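Malonyl CoA:acyl carrier protein malonyltransferase (Streptomyces coelicolor, PDB 1NM2) probably transfers the malonyl group from malonyl-CoA to holo acyl carrier protein, supplying malonyl-ACP for fatty acid biosynthesis. Local coordinates at residues A[32-37]-A[68-73]; A[63-68]-A[101-106]; A[256-259]-A[264-267]. All coordinates share one frame; numbering follows the deposited sequence.

All three contacts are made by buried residues, and none has a hydrogen bond from one segment to the other. Contacts 1 and 2 both use helix 57-75, and Gly68 belongs to both, though it touches the partner segment only in contact 2; their centres lie 9 Å apart, and Trp34 CZ3 comes 3.5 Å from Ala66 O. In contact 1, farther from the middle of the chain, a long indole spans well-separated backbones, whereas in contact 2, nearest the chain centre, a threonine methyl packs on the bare backbone of a glycine. Contact 3, its centre 27 Å from that of contact 1 on the opposite side of the chain centre, instead pairs two aromatic rings of the same helix, 258-267, beside a salt bridge at its start.

Contact 1. Residues A[32-37]-A[68-73]; sequences AAWSDA and GILSAA
Trp34 reaches helix 57-75 with the far corner of its six-membered ring, where CH2 lies 3.9 Å from Ile69 CG2. CZ2 of the indole is equally near that methyl, so two adjacent ring carbons share it, at a slant, with CH2 also near Ile69 CB. On the neighbouring residue, CH2 of Trp34 comes 4.3 Å from Leu70 CB, while the backbone N of Leu70 sits at the ring edge, near its plane. The indole therefore points into the angle between two consecutive side chains. With CG beside the backbone N and opposite the carbonyl carbon (chi1 -67°), Trp34 sends its ring off helix 27-38, and its length bridges a CA separation of 10.9 Å to Leu70. This is helix-to-helix packing through one large aromatic residue, within the acyltransferase fold. In Ile69 the torsions (chi1 -64°) set CG2 anti to the backbone N, presenting this methyl to the indole. All three touching residues are buried. The polar edge of the indole is satisfied by another helix: NE1 hydrogen-bonds Asp113 OD2, and Leu117 of helix 113-132 also touches Trp34. Leu70 packs back on Ala27 and Val31 of helix 27-38.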
# COMPACT_ATOMS: atom_id res chain seq x y z
N ALA A 32 12.13 17.13 -5.39
CA ALA A 32 13.41 17.16 -6.08
C ALA A 32 14.52 16.61 -5.18
O ALA A 32 15.38 15.86 -5.63
CB ALA A 32 13.74 18.59 -6.51
N ALA A 33 14.51 17.00 -3.91
CA ALA A 33 15.52 16.52 -2.97
C ALA A 33 15.38 15.01 -2.81
O ALA A 33 16.38 14.30 -2.71
CB ALA A 33 15.36 17.21 -1.62
N TRP A 34 14.14 14.52 -2.76
CA TRP A 34 13.91 13.08 -2.64
C TRP A 34 14.45 12.39 -3.89
O TRP A 34 15.14 11.38 -3.80
CB TRP A 34 12.42 12.77 -2.49
CG TRP A 34 11.80 13.24 -1.21
CD1 TRP A 34 12.43 13.47 -0.02
CD2 TRP A 34 10.41 13.47 -0.97
NE1 TRP A 34 11.52 13.81 0.95
CE2 TRP A 34 10.27 13.82 0.39
CE3 TRP A 34 9.26 13.41 -1.77
CZ2 TRP A 34 9.03 14.11 0.97
CZ3 TRP A 34 8.03 13.69 -1.19
CH2 TRP A 34 7.92 14.04 0.16
N SER A 35 14.12 12.94 -5.05
CA SER A 35 14.58 12.39 -6.32
C SER A 35 16.10 12.23 -6.33
O SER A 35 16.62 11.19 -6.73
CB SER A 35 14.13 13.27 -7.49
OG SER A 35 12.71 13.30 -7.59
N ASP A 36 16.81 13.27 -5.89
CA ASP A 36 18.27 13.20 -5.85
C ASP A 36 18.75 12.13 -4.89
O ASP A 36 19.77 11.47 -5.13
CB ASP A 36 18.89 14.55 -5.43
CG ASP A 36 18.62 15.66 -6.42
OD1 ASP A 36 18.48 15.38 -7.63
OD2 ASP A 36 18.56 16.83 -5.99
N ALA A 37 18.03 11.94 -3.79
CA ALA A 37 18.42 10.95 -2.80
C ALA A 37 18.25 9.50 -3.25
O ALA A 37 19.05 8.64 -2.88
CB ALA A 37 17.64 11.17 -1.50
N GLY A 68 2.11 10.06 -0.82
CA GLY A 68 1.48 9.94 0.48
C GLY A 68 2.09 10.86 1.52
O GLY A 68 1.38 11.53 2.29
N ILE A 69 3.42 10.90 1.56
CA ILE A 69 4.11 11.76 2.51
C ILE A 69 3.82 13.22 2.19
O ILE A 69 3.57 14.03 3.09
CB ILE A 69 5.64 11.54 2.46
CG1 ILE A 69 5.98 10.11 2.89
CG2 ILE A 69 6.33 12.54 3.37
CD1 ILE A 69 7.43 9.74 2.70
N LEU A 70 3.85 13.55 0.90
CA LEU A 70 3.61 14.91 0.46
C LEU A 70 2.19 15.40 0.76
O LEU A 70 2.01 16.51 1.26
CB LEU A 70 3.88 15.03 -1.05
CG LEU A 70 3.97 16.44 -1.64
CD1 LEU A 70 5.17 17.18 -1.05
CD2 LEU A 70 4.11 16.36 -3.16
N SER A 71 1.18 14.59 0.45
CA SER A 71 -0.19 15.01 0.70
C SER A 71 -0.48 15.10 2.19
O SER A 71 -1.19 16.01 2.64
CB SER A 71 -1.19 14.06 0.01
OG SER A 71 -0.98 12.71 0.38
N ALA A 72 0.08 14.18 2.97
CA ALA A 72 -0.11 14.20 4.41
C ALA A 72 0.51 15.48 4.97
O ALA A 72 -0.08 16.17 5.80
CB ALA A 72 0.54 13.00 5.05
N ALA A 73 1.72 15.80 4.50
CA ALA A 73 2.41 17.00 4.95
C ALA A 73 1.54 18.23 4.65
O ALA A 73 1.41 19.11 5.49
CB ALA A 73 3.76 17.12 4.26

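Contact 2. Residues A[63-68]-A[101-106]; sequences LLVAAG and EITAAV
Helix 100-107, which directly follows the probable nucleophile elbow of this alpha/beta hydrolase-like core, packs here against helix 57-75 through Thr103, Val65 and Gly68. The short segments run in broadly the same direction, at 33° to each other with axes 9.1 Å apart, and Val65 and Thr103 mark the nearest backbone approach, their CA atoms separated by 5.3 Å. Two different branches of Thr103 divide the work. Its hydroxyl oxygen OG1 lies 3.5 Å from Val65 CA and 3.6 Å from Val65 CG2, an approach to carbon rather than a hydrogen bond. Its methyl CG2 rests over the backbone of Gly68, 3.9 Å from CA. The torsion that produces this split (chi1 -53°) places OG1 beside the threonine's own backbone N and sets CG2 anti to that nitrogen, beside the carbonyl carbon. A CB modelled on Gly68 would fall only 2.6 Å from Thr103 CG2, which is evidence that the missing side chain permits this close fit. The elbow pattern, Gly96, Ser98 and Gly100, is itself touched by the side chain of Thr103, so this threonine borders the likely nucleophile turn. A glycine in place of Thr103 would probably open a gap over Gly68 and deprive the Val65 side chain of its main neighbour on helix 100-107. Beside this, Val65 CG1 meets Ile102 CG2 at 4.5 Å, a looser apolar touch. Leu117 and Val120 of helix 113-132 also pack on Val65, and Ala116 on Ile102.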
# COMPACT_ATOMS: atom_id res chain seq x y z
N LEU A 63 7.17 6.37 -5.96
CA LEU A 63 6.27 7.45 -6.35
C LEU A 63 5.06 7.51 -5.42
O LEU A 63 4.64 8.58 -4.99
CB LEU A 63 5.79 7.24 -7.80
CG LEU A 63 4.78 8.24 -8.35
CD1 LEU A 63 5.33 9.67 -8.27
CD2 LEU A 63 4.48 7.89 -9.81
N LEU A 64 4.49 6.34 -5.11
CA LEU A 64 3.33 6.28 -4.22
C LEU A 64 3.67 6.78 -2.82
O LEU A 64 2.87 7.49 -2.21
CB LEU A 64 2.81 4.83 -4.13
CG LEU A 64 1.99 4.36 -5.34
CD1 LEU A 64 1.83 2.85 -5.32
CD2 LEU A 64 0.64 5.06 -5.32
N VAL A 65 4.84 6.41 -2.32
CA VAL A 65 5.26 6.83 -0.98
C VAL A 65 5.46 8.34 -0.91
O VAL A 65 5.03 9.00 0.04
CB VAL A 65 6.55 6.10 -0.54
CG1 VAL A 65 7.00 6.60 0.82
CG2 VAL A 65 6.30 4.58 -0.46
N ALA A 66 6.12 8.90 -1.92
CA ALA A 66 6.35 10.34 -1.96
C ALA A 66 5.03 11.08 -2.02
O ALA A 66 4.87 12.14 -1.40
CB ALA A 66 7.21 10.70 -3.17
N ALA A 67 4.07 10.54 -2.76
CA ALA A 67 2.75 11.17 -2.88
C ALA A 67 2.04 11.18 -1.53
O ALA A 67 1.43 12.18 -1.15
CB ALA A 67 1.90 10.43 -3.92
N GLY A 68 2.11 10.06 -0.82
CA GLY A 68 1.48 9.94 0.48
C GLY A 68 2.09 10.86 1.52
O GLY A 68 1.38 11.53 2.29
N GLU A 101 2.37 0.65 3.63
CA GLU A 101 2.84 0.39 4.99
C GLU A 101 4.10 1.19 5.28
O GLU A 101 4.36 1.57 6.43
CB GLU A 101 3.16 -1.09 5.20
CG GLU A 101 1.97 -2.02 5.15
CD GLU A 101 2.14 -3.20 6.10
OE1 GLU A 101 1.47 -3.20 7.16
OE2 GLU A 101 2.95 -4.10 5.79
N ILE A 102 4.91 1.42 4.26
CA ILE A 102 6.13 2.19 4.44
C ILE A 102 5.70 3.63 4.65
O ILE A 102 6.24 4.33 5.49
CB ILE A 102 7.08 2.08 3.22
CG1 ILE A 102 7.70 0.68 3.15
CG2 ILE A 102 8.20 3.11 3.34
CD1 ILE A 102 6.72 -0.43 2.86
N THR A 103 4.70 4.06 3.88
CA THR A 103 4.18 5.42 3.99
C THR A 103 3.66 5.66 5.41
O THR A 103 3.90 6.71 6.01
CB THR A 103 3.04 5.65 2.98
OG1 THR A 103 3.48 5.28 1.67
CG2 THR A 103 2.61 7.13 2.97
N ALA A 104 2.95 4.67 5.94
CA ALA A 104 2.38 4.74 7.28
C ALA A 104 3.47 4.76 8.36
O ALA A 104 3.25 5.29 9.44
CB ALA A 104 1.44 3.56 7.51
N ALA A 105 4.62 4.15 8.07
CA ALA A 105 5.72 4.13 9.02
C ALA A 105 6.24 5.55 9.23
O ALA A 105 6.72 5.90 10.31
CB ALA A 105 6.84 3.23 8.51
N VAL A 106 6.15 6.36 8.18
CA VAL A 106 6.58 7.75 8.25
C VAL A 106 5.59 8.50 9.14
O VAL A 106 5.99 9.24 10.05
CB VAL A 106 6.65 8.39 6.84
CG1 VAL A 106 7.05 9.87 6.95
CG2 VAL A 106 7.67 7.65 5.97

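Contact 3. Residues A[256-259]-A[264-267]; sequences VRWD and TFKE
Trp258 and Phe265 supply the aromatic interaction, an offset edge-to-face pair in which the phenyl edge is turned to the indole face. The six-membered ring of Trp258 and the Phe265 ring have centroids 5.8 Å apart and planes at 78°. Two carbon pairs do the touching: Trp258 CZ2 lies 4.0 Å from Phe265 CE1, and Trp258 CH2 approaches Phe265 CZ at the same distance. The indole gets there because its CG is anti to the backbone N (chi1 -172°), so that its benzo end draws closer to Phe265 than its CB would suggest. The ionic bonding of segment 256-259 is local. Arg257, at the N-cap position of the helix, grips Asp259 side-on: NH1 bonds OD1 at 2.6 Å in a salt bridge, with OD1 near the guanidinium plane and using its syn lone pair, and NE bonds OD2 at 2.8 Å, with the oxygen tilted 26° from that plane. These two bonds limit rotation of the guanidinium. The short, weakly bonded strand 256-257 runs parallel to strand 159-165, with backbone bonds from Val256 to Ala161 and Val163. Helix 258-267 then lays both rings on the central parallel sheet, on Val6 of strand 3-7 and Ala95 of strand 93-96, while the indole also meets the ring of His97.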
# COMPACT_ATOMS: atom_id res chain seq x y z
N VAL A 256 -1.27 -10.02 2.21
CA VAL A 256 -1.70 -8.74 2.76
C VAL A 256 -3.08 -8.94 3.39
O VAL A 256 -4.07 -9.12 2.68
CB VAL A 256 -1.81 -7.64 1.67
CG1 VAL A 256 -2.45 -6.39 2.25
CG2 VAL A 256 -0.43 -7.31 1.09
N ARG A 257 -3.15 -8.92 4.72
CA ARG A 257 -4.42 -9.10 5.39
C ARG A 257 -5.06 -7.76 5.71
O ARG A 257 -5.17 -7.38 6.88
CB ARG A 257 -4.24 -9.92 6.67
CG ARG A 257 -3.84 -11.37 6.41
CD ARG A 257 -4.83 -12.05 5.47
NE ARG A 257 -6.16 -12.13 6.05
CZ ARG A 257 -6.51 -12.95 7.03
NH1 ARG A 257 -7.76 -12.95 7.50
NH2 ARG A 257 -5.62 -13.80 7.53
N TRP A 258 -5.48 -7.06 4.67
CA TRP A 258 -6.11 -5.75 4.85
C TRP A 258 -7.45 -5.94 5.55
O TRP A 258 -7.94 -5.04 6.23
CB TRP A 258 -6.32 -5.05 3.51
CG TRP A 258 -6.78 -3.63 3.68
CD1 TRP A 258 -8.00 -3.11 3.35
CD2 TRP A 258 -6.04 -2.57 4.30
NE1 TRP A 258 -8.07 -1.79 3.73
CE2 TRP A 258 -6.88 -1.43 4.31
CE3 TRP A 258 -4.75 -2.48 4.84
CZ2 TRP A 258 -6.47 -0.21 4.84
CZ3 TRP A 258 -4.35 -1.26 5.38
CH2 TRP A 258 -5.20 -0.14 5.37
N ASP A 259 -8.04 -7.13 5.39
CA ASP A 259 -9.31 -7.44 6.03
C ASP A 259 -9.15 -7.31 7.55
O ASP A 259 -9.99 -6.70 8.23
CB ASP A 259 -9.76 -8.87 5.68
CG ASP A 259 -8.78 -9.93 6.15
OD1 ASP A 259 -9.25 -10.97 6.68
OD2 ASP A 259 -7.55 -9.75 5.99
N THR A 264 -9.39 -4.40 12.95
CA THR A 264 -8.70 -3.73 14.05
C THR A 264 -9.16 -2.27 14.16
O THR A 264 -9.31 -1.75 15.27
CB THR A 264 -7.18 -3.81 13.85
OG1 THR A 264 -6.75 -5.16 14.11
CG2 THR A 264 -6.44 -2.86 14.78
N PHE A 265 -9.40 -1.62 13.02
CA PHE A 265 -9.87 -0.23 13.05
C PHE A 265 -11.20 -0.23 13.82
O PHE A 265 -11.48 0.68 14.61
CB PHE A 265 -10.11 0.30 11.62
CG PHE A 265 -8.86 0.37 10.76
CD1 PHE A 265 -8.98 0.49 9.38
CD2 PHE A 265 -7.59 0.31 11.32
CE1 PHE A 265 -7.85 0.53 8.56
CE2 PHE A 265 -6.45 0.35 10.50
CZ PHE A 265 -6.58 0.46 9.12
N LYS A 266 -12.02 -1.25 13.60
CA LYS A 266 -13.30 -1.38 14.28
C LYS A 266 -13.07 -1.52 15.78
O LYS A 266 -13.69 -0.82 16.59
CB LYS A 266 -14.06 -2.61 13.80
CG LYS A 266 -14.40 -2.64 12.31
CD LYS A 266 -15.23 -3.88 12.01
CE LYS A 266 -15.36 -4.14 10.52
NZ LYS A 266 -16.01 -5.46 10.27
N GLU A 267 -12.18 -2.44 16.14
CA GLU A 267 -11.85 -2.67 17.54
C GLU A 267 -11.35 -1.39 18.20
O GLU A 267 -11.49 -1.22 19.41
CB GLU A 267 -10.78 -3.78 17.65
CG GLU A 267 -11.25 -5.14 17.16
CD GLU A 267 -10.18 -6.22 17.29
OE1 GLU A 267 -9.14 -6.12 16.61
OE2 GLU A 267 -10.40 -7.18 18.08